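Flavodoxin, WrbA-like protein (Agrobacterium tumefaciens, PDB 3D7N) probably binds FMN and acts as a flavodoxin-like NAD(P)H:quinone oxidoreductase of the WrbA type, passing electrons through the flavin. Local coordinates at residues Y13-G16 / T20-M23; I58-P63 / W71-F76. One frame throughout, in Å; residues are numbered along the deposited sequence.

Interaction 1: residues Y13-G16 / T20-M23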
loop_
_atom_site.group_PDB
_atom_site.type_symbol
_atom_site.label_atom_id
_atom_site.label_comp_id
_atom_site.label_asym_id
_atom_site.label_seq_id
_atom_site.Cartn_x
_atom_site.Cartn_y
_atom_site.Cartn_z
ATOM N N TYR A 13 14.697 -4.008 16.546
ATOM C CA TYR A 13 13.293 -3.696 16.822
ATOM C C TYR A 13 13.133 -2.464 17.690
ATOM O O TYR A 13 14.005 -2.118 18.500
ATOM C CB TYR A 13 12.625 -4.892 17.559
ATOM C CG TYR A 13 13.135 -5.056 18.981
ATOM C CD1 TYR A 13 12.423 -4.542 20.066
ATOM C CD2 TYR A 13 14.368 -5.656 19.235
ATOM C CE1 TYR A 13 12.936 -4.624 21.388
ATOM C CE2 TYR A 13 14.877 -5.767 20.567
ATOM C CZ TYR A 13 14.147 -5.247 21.623
ATOM O OH TYR A 13 14.637 -5.333 22.914
ATOM N N HIS A 14 11.970 -1.851 17.566
ATOM C CA HIS A 14 11.544 -0.833 18.520
ATOM C C HIS A 14 10.314 -1.347 19.282
ATOM O O HIS A 14 9.439 -1.958 18.678
ATOM C CB HIS A 14 11.250 0.514 17.801
ATOM C CG HIS A 14 10.650 1.535 18.703
ATOM N ND1 HIS A 14 9.319 1.882 18.643
ATOM C CD2 HIS A 14 11.169 2.214 19.756
ATOM C CE1 HIS A 14 9.051 2.761 19.598
ATOM N NE2 HIS A 14 10.156 2.972 20.292
ATOM N N SER A 15 10.288 -1.148 20.605
ATOM C CA SER A 15 9.053 -1.286 21.377
ATOM C C SER A 15 8.674 -0.035 22.121
ATOM O O SER A 15 9.389 0.442 23.012
ATOM C CB SER A 15 9.101 -2.437 22.366
ATOM O OG SER A 15 10.402 -2.561 22.828
ATOM N N GLY A 16 7.520 0.489 21.727
ATOM C CA GLY A 16 6.791 1.421 22.557
ATOM C C GLY A 16 5.794 0.570 23.321
ATOM O O GLY A 16 4.893 -0.046 22.702
ATOM N N THR A 20 5.910 -5.220 21.363
ATOM C CA THR A 20 6.800 -5.635 20.286
ATOM C C THR A 20 8.131 -6.191 20.816
ATOM O O THR A 20 8.758 -6.964 20.133
ATOM C CB THR A 20 6.893 -4.585 19.091
ATOM O OG1 THR A 20 8.241 -4.457 18.603
ATOM C CG2 THR A 20 6.330 -3.270 19.494
ATOM N N HIS A 21 8.505 -5.881 22.063
ATOM C CA HIS A 21 9.683 -6.509 22.721
ATOM C C HIS A 21 9.482 -8.004 22.959
ATOM O O HIS A 21 10.386 -8.804 22.732
ATOM C CB HIS A 21 10.017 -5.828 24.056
ATOM C CG HIS A 21 11.147 -6.474 24.805
ATOM N ND1 HIS A 21 12.439 -6.514 24.323
ATOM C CD2 HIS A 21 11.181 -7.103 26.007
ATOM C CE1 HIS A 21 13.222 -7.123 25.196
ATOM N NE2 HIS A 21 12.482 -7.499 26.224
ATOM N N ARG A 22 8.296 -8.384 23.410
ATOM C CA ARG A 22 7.986 -9.796 23.643
ATOM C C ARG A 22 7.953 -10.585 22.335
ATOM O O ARG A 22 8.451 -11.702 22.237
ATOM C CB ARG A 22 6.647 -9.923 24.395
ATOM C CG ARG A 22 6.380 -11.268 24.993
ATOM C CD ARG A 22 7.354 -11.596 26.119
ATOM N NE ARG A 22 7.375 -13.033 26.416
ATOM C CZ ARG A 22 7.999 -13.970 25.695
ATOM N NH1 ARG A 22 8.674 -13.673 24.587
ATOM N NH2 ARG A 22 7.925 -15.234 26.077
HETATM N N MSE A 23 7.376 -9.980 21.312
HETATM C CA MSE A 23 7.331 -10.601 19.982
HETATM C C MSE A 23 8.737 -10.765 19.372
HETATM O O MSE A 23 9.014 -11.729 18.672
HETATM C CB MSE A 23 6.429 -9.779 19.080
HETATM C CG MSE A 23 5.318 -10.564 18.411
HETATM SE SE MSE A 23 4.632 -9.382 16.932
HETATM C CE MSE A 23 4.331 -10.788 15.519
#

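Interaction 2: residues I58-P63 / W71-F76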
loop_
_atom_site.group_PDB
_atom_site.type_symbol
_atom_site.label_atom_id
_atom_site.label_comp_id
_atom_site.label_asym_id
_atom_site.label_seq_id
_atom_site.Cartn_x
_atom_site.Cartn_y
_atom_site.Cartn_z
ATOM N N ILE A 58 18.281 -10.139 8.644
ATOM C CA ILE A 58 17.845 -8.972 9.447
ATOM C C ILE A 58 16.342 -9.029 9.499
ATOM O O ILE A 58 15.675 -9.074 8.457
ATOM C CB ILE A 58 18.269 -7.601 8.838
ATOM C CG1 ILE A 58 19.793 -7.537 8.699
ATOM C CG2 ILE A 58 17.782 -6.460 9.705
ATOM C CD1 ILE A 58 20.329 -6.339 7.872
ATOM N N ILE A 59 15.826 -9.103 10.717
ATOM C CA ILE A 59 14.400 -9.126 10.937
ATOM C C ILE A 59 14.037 -7.843 11.680
ATOM O O ILE A 59 14.523 -7.583 12.754
ATOM C CB ILE A 59 13.934 -10.366 11.729
ATOM C CG1 ILE A 59 14.483 -11.655 11.100
ATOM C CG2 ILE A 59 12.388 -10.412 11.815
ATOM C CD1 ILE A 59 14.044 -12.981 11.873
ATOM N N PHE A 60 13.175 -7.065 11.061
ATOM C CA PHE A 60 12.722 -5.788 11.555
ATOM C C PHE A 60 11.474 -5.924 12.450
ATOM O O PHE A 60 10.495 -6.524 12.063
ATOM C CB PHE A 60 12.297 -4.938 10.354
ATOM C CG PHE A 60 13.431 -4.556 9.382
ATOM C CD1 PHE A 60 14.597 -4.022 9.817
ATOM C CD2 PHE A 60 13.249 -4.676 8.018
ATOM C CE1 PHE A 60 15.597 -3.655 8.900
ATOM C CE2 PHE A 60 14.207 -4.283 7.120
ATOM C CZ PHE A 60 15.379 -3.778 7.555
ATOM N N GLY A 61 11.493 -5.283 13.601
ATOM C CA GLY A 61 10.360 -5.269 14.490
ATOM C C GLY A 61 9.848 -3.878 14.816
ATOM O O GLY A 61 10.584 -3.018 15.246
ATOM N N THR A 62 8.554 -3.653 14.667
ATOM C CA THR A 62 8.016 -2.351 15.096
ATOM C C THR A 62 6.551 -2.438 15.434
ATOM O O THR A 62 5.836 -3.247 14.847
ATOM C CB THR A 62 8.272 -1.264 14.028
ATOM O OG1 THR A 62 7.621 -0.049 14.416
ATOM C CG2 THR A 62 7.769 -1.711 12.615
ATOM N N PRO A 63 6.110 -1.630 16.391
ATOM C CA PRO A 63 4.694 -1.352 16.630
ATOM C C PRO A 63 4.064 -0.704 15.418
ATOM O O PRO A 63 4.777 -0.181 14.627
ATOM C CB PRO A 63 4.697 -0.337 17.796
ATOM C CG PRO A 63 6.091 -0.255 18.305
ATOM C CD PRO A 63 6.996 -0.948 17.358
ATOM N N TRP A 71 7.551 6.217 14.726
ATOM C CA TRP A 71 8.541 7.162 14.294
ATOM C C TRP A 71 9.962 6.727 14.645
ATOM O O TRP A 71 10.879 6.985 13.889
ATOM C CB TRP A 71 8.260 8.559 14.813
ATOM C CG TRP A 71 8.527 8.830 16.274
ATOM C CD1 TRP A 71 7.604 8.861 17.279
ATOM C CD2 TRP A 71 9.783 9.172 16.865
ATOM N NE1 TRP A 71 8.208 9.187 18.454
ATOM C CE2 TRP A 71 9.548 9.377 18.238
ATOM C CE3 TRP A 71 11.096 9.316 16.369
ATOM C CZ2 TRP A 71 10.577 9.731 19.136
ATOM C CZ3 TRP A 71 12.109 9.640 17.258
ATOM C CH2 TRP A 71 11.842 9.865 18.622
ATOM N N GLN A 72 10.127 6.059 15.777
ATOM C CA GLN A 72 11.418 5.578 16.199
ATOM C C GLN A 72 11.945 4.539 15.223
ATOM O O GLN A 72 13.090 4.587 14.852
ATOM C CB GLN A 72 11.341 4.981 17.615
ATOM C CG GLN A 72 11.171 6.001 18.746
ATOM C CD GLN A 72 9.710 6.164 19.179
ATOM O OE1 GLN A 72 8.773 5.891 18.423
ATOM N NE2 GLN A 72 9.522 6.643 20.383
ATOM N N PHE A 73 11.111 3.587 14.801
ATOM C CA PHE A 73 11.539 2.668 13.728
ATOM C C PHE A 73 11.918 3.375 12.422
ATOM O O PHE A 73 12.930 3.051 11.839
ATOM C CB PHE A 73 10.545 1.562 13.419
ATOM C CG PHE A 73 11.104 0.539 12.467
ATOM C CD1 PHE A 73 11.860 -0.495 12.925
ATOM C CD2 PHE A 73 10.953 0.685 11.117
ATOM C CE1 PHE A 73 12.395 -1.383 12.074
ATOM C CE2 PHE A 73 11.501 -0.219 10.256
ATOM C CZ PHE A 73 12.210 -1.242 10.739
ATOM N N LYS A 74 11.129 4.346 11.980
ATOM C CA LYS A 74 11.379 5.042 10.701
ATOM C C LYS A 74 12.669 5.872 10.798
ATOM O O LYS A 74 13.480 5.873 9.895
ATOM C CB LYS A 74 10.152 5.879 10.317
ATOM C CG LYS A 74 10.210 6.544 8.973
ATOM C CD LYS A 74 10.436 5.533 7.836
ATOM C CE LYS A 74 10.260 6.137 6.463
ATOM N NZ LYS A 74 11.098 7.374 6.259
ATOM N N LYS A 75 12.911 6.518 11.934
ATOM C CA LYS A 75 14.209 7.189 12.181
ATOM C C LYS A 75 15.407 6.247 12.028
ATOM O O LYS A 75 16.473 6.629 11.544
ATOM C CB LYS A 75 14.248 7.794 13.584
ATOM C CG LYS A 75 15.541 8.584 13.870
ATOM C CD LYS A 75 15.360 9.528 15.035
ATOM C CE LYS A 75 16.511 10.512 15.184
ATOM N NZ LYS A 75 17.531 10.037 16.134
ATOM N N PHE A 76 15.253 5.027 12.491
ATOM C CA PHE A 76 16.273 4.021 12.265
ATOM C C PHE A 76 16.363 3.636 10.789
ATOM O O PHE A 76 17.488 3.463 10.262
ATOM C CB PHE A 76 16.021 2.771 13.111
ATOM C CG PHE A 76 16.537 1.536 12.492
ATOM C CD1 PHE A 76 17.880 1.173 12.643
ATOM C CD2 PHE A 76 15.691 0.716 11.740
ATOM C CE1 PHE A 76 18.387 0.015 12.036
ATOM C CE2 PHE A 76 16.178 -0.454 11.138
ATOM C CZ PHE A 76 17.531 -0.794 11.260
#

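Interaction 1: residues Y13-G16 / T20-M23
The Y13 ring overlaps the side chain of H21, with its ring centroid 5.5 Å from that of the imidazole. The two planes are inclined at 36°. The overlap is carried by the far end of the tyrosine. Y13 OH comes to the imidazole edge near the ring plane and makes a weak hydrogen bond of 2.9 Å with H21 ND1. CG of H21 lies anti to the backbone N (chi1 176°), which carries the ring out from the first turn of helix 19-31 to the phenol.

T20 makes the shorter and firmer bond. Its OG1 donates to the backbone oxygen H14 O at 2.8 Å, tilted 34° out of the carbonyl plane. The methyl of T20 lies beside the same backbone, with CG2 3.9 Å from S15 CA. S15 packs against the start of the helix. Its CB lies 3.5 Å from H21 N, and its OG is equally close to H21 CB.

The segments join the end of strand 9-13 to the start of helix 19-31. In flavodoxin-like folds this first strand-to-helix loop binds the FMN phosphate, so the contact probably shapes that loop. Its chemistry is mainly polar: the threonine hydroxyl ties the loop backbone to the helix, while the weaker tyrosine-histidine bond links the two rings.

Interaction 2: residues I58-P63 / W71-F76
A trans first torsion (chi1 -172°) points the F73 ring away from its own backbone N, from helix 71-79 toward strand 57-65. F60 has CG anti to its own carbonyl carbon (chi1 -65°), and its ring extends from the strand to meet it. The two rings form an offset edge-to-face pair. The edge of F73 is turned to the face of F60, with the planes at 79° and the centroids 5.6 Å apart. The leading atom is F73 CZ, which lies 3.7 Å from F60 CB.

T62 covers one face of the F73 ring. Its methyl carbon CG2 sits 4.2 Å from the ring centroid in a CH-pi contact. On the opposite face is F76 CD2, from the next turn of the helix. F73 is therefore held between a strand methyl and a helix phenyl. F76 also reaches the strand: its CE2 is 3.9 Å from F60 CE1, which lies at the edge of the F76 ring.

The hydroxyl of T62 is buried beside the ring, and G61 O lies 3.7 Å from F73 CD1. T62 OG1 packs 3.5 Å from F73 CB and donates to P63 O in the carbonyl plane, on a lone pair. It is also bonded to S70 OG, which also accepts from F73 N. On the side of helix 104-120, L117 touches F60 and L114 touches F73.

The helix thus runs roughly antiparallel, at a clear slant, to a central strand of the flavodoxin-like sheet. No hydrogen bond crosses between the two segments. Cohesion here comes from aromatic and methyl packing, while the buried hydroxyl is satisfied by its neighbours.

Both contacts are buried, but interaction 2 lies deeper, with its centre about 7 Å from that of the chain against about 10 Å for interaction 1. Interaction 1 joins the loop after strand 9-13 to the following helix and is mainly polar. Interaction 2 joins a strand to a helix, packing helix 71-79 on strand 57-65, and is mainly aromatic. The two meet directly. H14 N probably hydrogen-bonds G61 O at 2.9 Å, as neighbouring parallel strands do, and P63 packs against H14 and T20. Helix 71-79 also faces a second subunit, where W71 and K75 make reciprocal cation-pi contacts; no other chain of the assembly touches interaction 1.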